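Local coordinates for protein threonine synthase (Brucella melitensis bv. 1, PDB 4F4F) that probably catalyses the pyridoxal-phosphate-dependent conversion of O-phospho-L-homoserine and water to L-threonine and phosphate, the last step of threonine biosynthesis, at residues P16-G19 with F20-L24; M128-V131 with L132-G136; I394-K397 with V398-K402; E378-L381 with S382-Y386. One frame throughout, in Å; residues are numbered along the deposited sequence.

Contact 1: residues P16-G19 with F20-L24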
loop_
_atom_site.group_PDB
_atom_site.type_symbol
_atom_site.label_atom_id
_atom_site.label_comp_id
_atom_site.label_asym_id
_atom_site.label_seq_id
_atom_site.Cartn_x
_atom_site.Cartn_y
_atom_site.Cartn_z
ATOM N N PRO A 16 20.331 8.030 -11.177
ATOM C CA PRO A 16 20.838 6.856 -11.892
ATOM C C PRO A 16 19.695 5.952 -12.370
ATOM O O PRO A 16 18.705 5.792 -11.645
ATOM C CB PRO A 16 21.684 6.131 -10.857
ATOM C CG PRO A 16 21.992 7.139 -9.808
ATOM C CD PRO A 16 21.056 8.308 -9.941
ATOM N N VAL A 17 19.814 5.412 -13.581
ATOM C CA VAL A 17 18.873 4.421 -14.095
ATOM C C VAL A 17 19.266 3.096 -13.433
ATOM O O VAL A 17 20.426 2.715 -13.482
ATOM C CB VAL A 17 18.950 4.304 -15.622
ATOM C CG1 VAL A 17 18.047 3.192 -16.159
ATOM C CG2 VAL A 17 18.574 5.629 -16.281
ATOM N N LEU A 18 18.330 2.433 -12.759
ATOM C CA LEU A 18 18.668 1.271 -11.943
ATOM C C LEU A 18 18.023 -0.037 -12.431
ATOM O O LEU A 18 16.959 -0.022 -13.032
ATOM C CB LEU A 18 18.243 1.524 -10.491
ATOM C CG LEU A 18 18.900 2.669 -9.687
ATOM C CD1 LEU A 18 18.238 2.733 -8.311
ATOM C CD2 LEU A 18 20.400 2.493 -9.584
ATOM N N GLY A 19 18.663 -1.168 -12.125
ATOM C CA GLY A 19 18.013 -2.456 -12.231
ATOM C C GLY A 19 17.015 -2.664 -11.083
ATOM O O GLY A 19 16.916 -1.853 -10.145
ATOM N N PHE A 20 16.236 -3.739 -11.163
ATOM C CA PHE A 20 15.241 -4.031 -10.138
ATOM C C PHE A 20 15.802 -4.079 -8.710
ATOM O O PHE A 20 15.264 -3.444 -7.833
ATOM C CB PHE A 20 14.568 -5.388 -10.406
ATOM C CG PHE A 20 13.602 -5.782 -9.333
ATOM C CD1 PHE A 20 12.403 -5.080 -9.187
ATOM C CD2 PHE A 20 13.898 -6.787 -8.449
ATOM C CE1 PHE A 20 11.515 -5.409 -8.192
ATOM C CE2 PHE A 20 13.012 -7.123 -7.441
ATOM C CZ PHE A 20 11.821 -6.416 -7.315
ATOM N N SER A 21 16.873 -4.849 -8.486
ATOM C CA SER A 21 17.380 -5.054 -7.156
ATOM C C SER A 21 17.782 -3.744 -6.533
ATOM O O SER A 21 17.430 -3.448 -5.394
ATOM C CB SER A 21 18.567 -6.010 -7.188
ATOM O OG SER A 21 18.107 -7.285 -7.552
ATOM N N ASP A 22 18.516 -2.945 -7.284
ATOM C CA ASP A 22 18.915 -1.636 -6.805
ATOM C C ASP A 22 17.719 -0.745 -6.569
ATOM O O ASP A 22 17.680 -0.050 -5.564
ATOM C CB ASP A 22 19.892 -0.983 -7.790
ATOM C CG ASP A 22 21.264 -1.558 -7.695
ATOM O OD1 ASP A 22 21.608 -1.985 -6.593
ATOM O OD2 ASP A 22 21.992 -1.619 -8.708
ATOM N N ALA A 23 16.745 -0.745 -7.487
ATOM C CA ALA A 23 15.559 0.068 -7.287
ATOM C C ALA A 23 14.874 -0.340 -5.986
ATOM O O ALA A 23 14.358 0.518 -5.270
ATOM C CB ALA A 23 14.599 -0.028 -8.453
ATOM N N LEU A 24 14.884 -1.646 -5.684
ATOM C CA LEU A 24 14.280 -2.159 -4.462
ATOM C C LEU A 24 14.989 -1.609 -3.216
ATOM O O LEU A 24 14.343 -1.307 -2.240
ATOM C CB LEU A 24 14.298 -3.697 -4.451
ATOM C CG LEU A 24 13.654 -4.404 -3.244
ATOM C CD1 LEU A 24 13.201 -5.811 -3.571
ATOM C CD2 LEU A 24 14.615 -4.426 -2.063
HETATM O O HOH W 1 21.196 -1.054 -10.901
#
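Gly-19 and Ala-23 make the first turn of helix 20-26, Gly-19 sitting at its N-cap. The extended chain of 16-18 runs into that cap and turns helical at Phe-20; the Ala-23 amide then closes the turn on the Gly-19 carbonyl, N to O 2.9 Å, with an N-H...O angle of 162°. The CB of Ala-23 lies 3.4 Å from the same Gly-19 O and so flanks the bond.

A water sits between the cap and the helix. It accepts from the N of Gly-19 at 2.8 Å. Its oxygen also lies 2.4 Å from Asp-22 OD2, which is so short that this leg of the bridge is doubtful as modelled.

Leu-18 folds back over this turn. CG lies opposite the carbonyl carbon (chi1 -63°), and the branches part: CD2 reaches Asp-22 CB at 3.9 Å, while CD1 rests 3.9 Å from the backbone N of Ala-23. The side chains of Leu-18 and Asp-22 cross at about a right angle.

The other carboxylate oxygen of Asp-22, OD1, forms a salt bridge with Arg-135, just past helix 117-134. Phe-20 and Leu-24 pack on Met-127 of that helix, whereas Ala-23 lies against Tyr-8 of strand 8-10.

Contact 2: residues M128-V131 with L132-G136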
loop_
_atom_site.group_PDB
_atom_site.type_symbol
_atom_site.label_atom_id
_atom_site.label_comp_id
_atom_site.label_asym_id
_atom_site.label_seq_id
_atom_site.Cartn_x
_atom_site.Cartn_y
_atom_site.Cartn_z
ATOM N N MET A 128 13.466 -8.466 -0.603
ATOM C CA MET A 128 14.557 -7.726 -0.003
ATOM C C MET A 128 15.536 -8.682 0.682
ATOM O O MET A 128 16.736 -8.507 0.565
ATOM C CB MET A 128 14.047 -6.685 0.982
ATOM C CG MET A 128 15.163 -5.821 1.565
ATOM S SD MET A 128 14.582 -4.528 2.706
ATOM C CE MET A 128 13.320 -3.709 1.733
ATOM N N ASP A 129 15.027 -9.696 1.376
ATOM C CA ASP A 129 15.901 -10.675 2.061
ATOM C C ASP A 129 16.829 -11.378 1.050
ATOM O O ASP A 129 18.012 -11.601 1.307
ATOM C CB ASP A 129 15.023 -11.694 2.775
ATOM C CG ASP A 129 15.591 -12.166 4.089
ATOM O OD1 ASP A 129 16.134 -11.359 4.864
ATOM O OD2 ASP A 129 15.393 -13.348 4.389
ATOM N N TYR A 130 16.275 -11.666 -0.119
ATOM C CA TYR A 130 16.985 -12.346 -1.180
ATOM C C TYR A 130 18.052 -11.421 -1.779
ATOM O O TYR A 130 19.206 -11.835 -1.956
ATOM C CB TYR A 130 16.027 -12.868 -2.274
ATOM C CG TYR A 130 16.785 -13.506 -3.395
ATOM C CD1 TYR A 130 17.207 -12.740 -4.475
ATOM C CD2 TYR A 130 17.149 -14.854 -3.350
ATOM C CE1 TYR A 130 17.934 -13.310 -5.506
ATOM C CE2 TYR A 130 17.890 -15.429 -4.376
ATOM C CZ TYR A 130 18.279 -14.640 -5.446
ATOM O OH TYR A 130 19.038 -15.154 -6.490
ATOM N N VAL A 131 17.671 -10.181 -2.090
ATOM C CA VAL A 131 18.629 -9.228 -2.661
ATOM C C VAL A 131 19.807 -8.945 -1.713
ATOM O O VAL A 131 20.977 -8.908 -2.144
ATOM C CB VAL A 131 17.926 -7.916 -3.073
ATOM C CG1 VAL A 131 18.954 -6.838 -3.368
ATOM C CG2 VAL A 131 16.958 -8.185 -4.224
ATOM N N LEU A 132 19.504 -8.729 -0.428
ATOM C CA LEU A 132 20.523 -8.525 0.597
ATOM C C LEU A 132 21.477 -9.732 0.683
ATOM O O LEU A 132 22.679 -9.554 0.655
ATOM C CB LEU A 132 19.871 -8.262 1.969
ATOM C CG LEU A 132 19.099 -6.938 2.140
ATOM C CD1 LEU A 132 18.303 -6.946 3.453
ATOM C CD2 LEU A 132 20.046 -5.726 2.113
ATOM N N ALA A 133 20.936 -10.942 0.784
ATOM C CA ALA A 133 21.764 -12.159 0.814
ATOM C C ALA A 133 22.693 -12.216 -0.379
ATOM O O ALA A 133 23.875 -12.550 -0.233
ATOM C CB ALA A 133 20.911 -13.430 0.837
ATOM N N GLN A 134 22.157 -11.935 -1.563
ATOM C CA GLN A 134 22.960 -12.042 -2.786
ATOM C C GLN A 134 24.134 -11.075 -2.779
ATOM O O GLN A 134 25.139 -11.352 -3.434
ATOM C CB GLN A 134 22.118 -11.857 -4.072
ATOM C CG GLN A 134 21.228 -13.055 -4.415
ATOM C CD GLN A 134 21.963 -14.382 -4.675
ATOM O OE1 GLN A 134 21.732 -15.423 -3.982
ATOM N NE2 GLN A 134 22.842 -14.378 -5.672
ATOM N N ARG A 135 24.021 -9.977 -2.027
ATOM C CA ARG A 135 25.096 -8.985 -1.906
ATOM C C ARG A 135 25.875 -9.080 -0.624
ATOM O O ARG A 135 26.702 -8.229 -0.363
ATOM C CB ARG A 135 24.515 -7.576 -1.930
ATOM C CG ARG A 135 23.842 -7.280 -3.206
ATOM C CD ARG A 135 23.217 -5.914 -3.134
ATOM N NE ARG A 135 22.531 -5.736 -4.386
ATOM C CZ ARG A 135 22.265 -4.562 -4.937
ATOM N NH1 ARG A 135 22.669 -3.434 -4.352
ATOM N NH2 ARG A 135 21.613 -4.539 -6.094
ATOM N N GLY A 136 25.621 -10.107 0.175
ATOM C CA GLY A 136 26.316 -10.254 1.454
ATOM C C GLY A 136 26.074 -9.111 2.416
ATOM O O GLY A 136 26.973 -8.727 3.194
#
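Tyr-130 and Gln-134, one helical turn apart, pack closely. The CG methylene of Gln-134 stands over one face of the Tyr-130 ring, 3.8 Å from the ring centroid and 29° off the normal, a CH-pi contact. Gln-134 gets there by a bend: CG is opposite the carbonyl carbon and chi2 of -61° folds the chain over the ring. The amide plane is 12° from the ring plane, and CD lies toward the hydroxyl end of the ring, 3.5 Å from Tyr-130 OH. The ring itself also packs against Asp-76 and Met-80 of helix 74-86.

Met-128 and Leu-132 run side by side in the same direction on the buried flank, Met-128 CG meeting Leu-132 CD1 at 3.8 Å. The methionine chain stays straight until the bend at chi3 carries the methyl away from Leu-132.

Val-131 and Arg-135 are likewise aligned. Val-131 CG1 approaches Arg-135 NE to 3.9 Å, and the arginine chain, extended from CG to NE, continues past the valine to a salt bridge with Asp-22.

Beneath these pairs, the amides of Leu-132, Ala-133 and Gln-134 bond to the carbonyls four residues back. The bond from Arg-135 N to Val-131 O is weak, at 3.2 Å, as the helix gives out. Gly-136, with positive phi, is the C-prime residue of a Schellman motif: its N bonds to Ala-133 O at 3.0 Å, the amide of the next residue reaches back to Leu-132 O, and the two bonds together make the motif that ends helix 117-134.

Contact 3: residues I394-K397 with V398-K402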
loop_
_atom_site.group_PDB
_atom_site.type_symbol
_atom_site.label_atom_id
_atom_site.label_comp_id
_atom_site.label_asym_id
_atom_site.label_seq_id
_atom_site.Cartn_x
_atom_site.Cartn_y
_atom_site.Cartn_z
ATOM N N ILE A 394 -16.156 3.427 2.134
ATOM C CA ILE A 394 -15.857 4.572 1.274
ATOM C C ILE A 394 -15.791 4.144 -0.173
ATOM O O ILE A 394 -16.441 4.735 -1.030
ATOM C CB ILE A 394 -14.587 5.339 1.727
ATOM C CG1 ILE A 394 -14.908 6.015 3.075
ATOM C CG2 ILE A 394 -14.168 6.391 0.681
ATOM C CD1 ILE A 394 -13.765 6.745 3.785
ATOM N N GLY A 395 -15.016 3.110 -0.455
ATOM C CA GLY A 395 -15.001 2.524 -1.780
ATOM C C GLY A 395 -16.361 2.204 -2.370
ATOM O O GLY A 395 -16.621 2.519 -3.541
ATOM N N VAL A 396 -17.226 1.558 -1.601
ATOM C CA VAL A 396 -18.569 1.188 -2.107
ATOM C C VAL A 396 -19.408 2.438 -2.374
ATOM O O VAL A 396 -19.982 2.594 -3.443
ATOM C CB VAL A 396 -19.313 0.212 -1.169
ATOM C CG1 VAL A 396 -20.727 -0.042 -1.662
ATOM C CG2 VAL A 396 -18.556 -1.111 -1.030
ATOM N N LYS A 397 -19.444 3.363 -1.431
ATOM C CA LYS A 397 -20.186 4.606 -1.634
ATOM C C LYS A 397 -19.778 5.315 -2.953
ATOM O O LYS A 397 -20.632 5.698 -3.788
ATOM C CB LYS A 397 -19.970 5.545 -0.438
ATOM C CG LYS A 397 -20.802 6.810 -0.471
ATOM C CD LYS A 397 -20.201 7.975 -1.222
ATOM C CE LYS A 397 -20.971 9.257 -0.904
ATOM N NZ LYS A 397 -20.374 10.455 -1.551
ATOM N N VAL A 398 -18.480 5.520 -3.116
ATOM C CA VAL A 398 -17.973 6.276 -4.266
ATOM C C VAL A 398 -18.165 5.480 -5.569
ATOM O O VAL A 398 -18.495 6.049 -6.620
ATOM C CB VAL A 398 -16.486 6.666 -4.053
ATOM C CG1 VAL A 398 -15.854 7.259 -5.319
ATOM C CG2 VAL A 398 -16.335 7.613 -2.869
ATOM N N ALA A 399 -17.928 4.161 -5.511
ATOM C CA ALA A 399 -18.154 3.280 -6.669
ATOM C C ALA A 399 -19.584 3.473 -7.171
ATOM O O ALA A 399 -19.795 3.626 -8.350
ATOM C CB ALA A 399 -17.931 1.828 -6.303
ATOM N N ARG A 400 -20.562 3.493 -6.271
ATOM C CA ARG A 400 -21.964 3.591 -6.679
ATOM C C ARG A 400 -22.322 4.975 -7.213
ATOM O O ARG A 400 -23.164 5.093 -8.074
ATOM C CB ARG A 400 -22.893 3.190 -5.527
ATOM C CG ARG A 400 -22.718 1.733 -5.146
ATOM C CD ARG A 400 -23.480 1.345 -3.892
ATOM N NE ARG A 400 -23.413 -0.092 -3.658
ATOM C CZ ARG A 400 -24.071 -0.758 -2.704
ATOM N NH1 ARG A 400 -24.836 -0.136 -1.832
ATOM N NH2 ARG A 400 -23.960 -2.072 -2.607
ATOM N N GLU A 401 -21.675 6.008 -6.697
ATOM C CA GLU A 401 -21.878 7.365 -7.175
ATOM C C GLU A 401 -21.219 7.616 -8.527
ATOM O O GLU A 401 -21.776 8.292 -9.373
ATOM C CB GLU A 401 -21.285 8.347 -6.154
ATOM C CG GLU A 401 -21.654 9.815 -6.383
ATOM C CD GLU A 401 -20.988 10.739 -5.375
ATOM O OE1 GLU A 401 -20.124 10.289 -4.604
ATOM O OE2 GLU A 401 -21.342 11.931 -5.341
ATOM N N LYS A 402 -20.008 7.083 -8.711
ATOM C CA LYS A 402 -19.189 7.450 -9.850
ATOM C C LYS A 402 -19.210 6.444 -10.974
ATOM O O LYS A 402 -18.726 6.752 -12.033
ATOM C CB LYS A 402 -17.736 7.634 -9.416
ATOM C CG LYS A 402 -17.520 8.767 -8.442
ATOM C CD LYS A 402 -17.658 10.097 -9.147
ATOM C CE LYS A 402 -18.435 11.053 -8.296
ATOM N NZ LYS A 402 -18.337 12.413 -8.857
#
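The C-terminal half of helix 390-402, which covers the mixed sheet, carries an i to i+4 salt bridge between Lys-397 and Glu-401. Lys-397 NZ lies 3.1 Å from Glu-401 OE1 and meets it from above the carboxylate plane, 45° out. A bend at chi2 (-87°) swings the lysine chain along the helix toward the glutamate, whose own chain is extended beyond CG. The ammonium is also hydrogen-bonded to the carbonyl of Arg-367, so it has a second, neutral partner.

Val-396 and Arg-400 pair in a different way. The CG1 methyl of Val-396 sits over one face of the guanidinium, offset toward the NE rim, 3.3 Å from NE and 3.6 Å from CZ of Arg-400. The group's far end, NH2, makes a salt bridge with Glu-103, which helps fix its rotation.

On the buried side Ile-394 CG2 and Val-398 CG2 touch at 4.3 Å, and the backbone bond from Val-398 N to Ile-394 O is 3.0 Å.

Val-398 packs on Ile-282 and Ala-284 of strand 278-285, and Ala-399 on Met-409 and Val-411 of strand 409-413. Helix 370-384 packs against it all, with Thr-376 touching both Val-396 and Lys-397.

Contact 4: residues E378-L381 with S382-Y386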
loop_
_atom_site.group_PDB
_atom_site.type_symbol
_atom_site.label_atom_id
_atom_site.label_comp_id
_atom_site.label_asym_id
_atom_site.label_seq_id
_atom_site.Cartn_x
_atom_site.Cartn_y
_atom_site.Cartn_z
ATOM N N GLU A 378 -24.124 0.500 7.147
ATOM C CA GLU A 378 -25.414 0.035 7.618
ATOM C C GLU A 378 -26.287 -0.513 6.482
ATOM O O GLU A 378 -26.870 -1.571 6.649
ATOM C CB GLU A 378 -26.122 1.136 8.403
ATOM C CG GLU A 378 -27.264 0.619 9.261
ATOM C CD GLU A 378 -28.544 0.445 8.485
ATOM O OE1 GLU A 378 -28.674 1.043 7.389
ATOM O OE2 GLU A 378 -29.438 -0.269 8.975
ATOM N N SER A 379 -26.337 0.161 5.323
ATOM C CA SER A 379 -27.173 -0.325 4.214
ATOM C C SER A 379 -26.660 -1.625 3.621
ATOM O O SER A 379 -27.453 -2.502 3.366
ATOM C CB SER A 379 -27.399 0.691 3.068
ATOM O OG SER A 379 -26.217 0.962 2.390
ATOM N N VAL A 380 -25.359 -1.735 3.386
ATOM C CA VAL A 380 -24.795 -2.989 2.856
ATOM C C VAL A 380 -25.006 -4.176 3.829
ATOM O O VAL A 380 -25.335 -5.288 3.396
ATOM C CB VAL A 380 -23.331 -2.840 2.422
ATOM C CG1 VAL A 380 -22.788 -4.160 1.907
ATOM C CG2 VAL A 380 -23.209 -1.791 1.320
ATOM N N LEU A 381 -24.872 -3.949 5.135
ATOM C CA LEU A 381 -25.207 -5.012 6.107
ATOM C C LEU A 381 -26.675 -5.380 5.992
ATOM O O LEU A 381 -27.032 -6.558 5.910
ATOM C CB LEU A 381 -24.897 -4.599 7.539
ATOM C CG LEU A 381 -25.082 -5.706 8.577
ATOM C CD1 LEU A 381 -24.199 -6.922 8.341
ATOM C CD2 LEU A 381 -24.810 -5.124 9.936
ATOM N N SER A 382 -27.530 -4.367 5.962
ATOM C CA SER A 382 -28.981 -4.602 5.879
ATOM C C SER A 382 -29.410 -5.323 4.609
ATOM O O SER A 382 -30.203 -6.266 4.673
ATOM C CB SER A 382 -29.782 -3.306 5.984
ATOM O OG SER A 382 -29.742 -2.887 7.320
ATOM N N LYS A 383 -28.922 -4.834 3.467
ATOM C CA LYS A 383 -29.388 -5.346 2.187
ATOM C C LYS A 383 -28.711 -6.648 1.807
ATOM O O LYS A 383 -29.364 -7.489 1.226
ATOM C CB LYS A 383 -29.227 -4.324 1.082
ATOM C CG LYS A 383 -30.044 -3.064 1.297
ATOM C CD LYS A 383 -31.540 -3.324 1.331
ATOM C CE LYS A 383 -32.361 -2.055 1.513
ATOM N NZ LYS A 383 -32.097 -1.055 0.434
ATOM N N ASP A 384 -27.429 -6.825 2.141
ATOM C CA ASP A 384 -26.691 -8.021 1.728
ATOM C C ASP A 384 -26.245 -8.965 2.845
ATOM O O ASP A 384 -25.787 -10.050 2.560
ATOM C CB ASP A 384 -25.429 -7.612 0.948
ATOM C CG ASP A 384 -25.717 -7.086 -0.437
ATOM O OD1 ASP A 384 -26.884 -7.145 -0.922
ATOM O OD2 ASP A 384 -24.721 -6.635 -1.081
ATOM N N GLY A 385 -26.310 -8.550 4.104
ATOM C CA GLY A 385 -25.729 -9.357 5.170
ATOM C C GLY A 385 -24.205 -9.249 5.231
ATOM O O GLY A 385 -23.570 -10.030 5.912
ATOM N N TYR A 386 -23.640 -8.284 4.507
ATOM C CA TYR A 386 -22.221 -8.111 4.355
ATOM C C TYR A 386 -21.678 -6.911 5.144
ATOM O O TYR A 386 -22.166 -5.797 5.027
ATOM C CB TYR A 386 -21.839 -8.004 2.855
ATOM C CG TYR A 386 -20.367 -8.003 2.627
ATOM C CD1 TYR A 386 -19.644 -9.190 2.604
ATOM C CD2 TYR A 386 -19.661 -6.819 2.479
ATOM C CE1 TYR A 386 -18.272 -9.206 2.429
ATOM C CE2 TYR A 386 -18.271 -6.830 2.344
ATOM C CZ TYR A 386 -17.592 -8.029 2.309
ATOM O OH TYR A 386 -16.216 -8.040 2.158
#
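Polar side-chain contacts come at the start of this stretch, where Glu-378 and Ser-382 face each other one turn apart. Ser-382 OG lies 3.1 Å from Glu-378 OE2 and 3.2 Å from Glu-378 O; both bonds are weak, and which acceptor the hydroxyl uses is not settled. The glutamate is brought round by a bend at chi2 (-83°), which curls its carboxylate back toward the serine. At the other end of the stretch, Tyr-386 OH is hydrogen-bonded to Glu-107.

Backbone contacts continue to the helix end. Lys-383 N reaches Ser-379 O at 2.8 Å and Asp-384 N reaches Val-380 O at 2.9 Å. The last bond runs from Gly-385 N to Leu-381 O at 2.8 Å. Gly-385 takes positive phi (77°), which turns the chain out of helix 370-384, and Leu-381 CA then makes a CH...O contact to Tyr-386 O at 3.3 Å.

The apolar contact follows that turn. Val-380 CG1 lies 4.1 Å from Tyr-386 CB and meets the tyrosine ring at its edge, the two side chains pointing the same way.

The chemistry thus divides: a weak, unsettled hydroxyl-carboxylate pairing on the exposed surface, and a helix end closed by its backbone bonds, with Tyr-386, bonded to Glu-107, packed beside Val-380.

The four contacts form two touching pairs on opposite sides of the chain's centre. Contacts 1 and 2, 14 Å apart between centres, are joined by the salt bridge from Asp-22 OD1 to Arg-135 NH2 (2.6 Å) and by Leu-24 packing on Met-128; both lie away from the cofactor. Contacts 3 and 4, 15 Å apart between centres, sit on successive helices, where Val-380 CG2 meets Arg-400 NH1 at 3.9 Å. This second pair is nearer the active site: the side chain of Ile-394 is about 8 Å from the bound pyridoxal phosphate, and that of Tyr-386 about 12 Å. The nearest atoms of contacts 1 and 3 are about 28 Å apart.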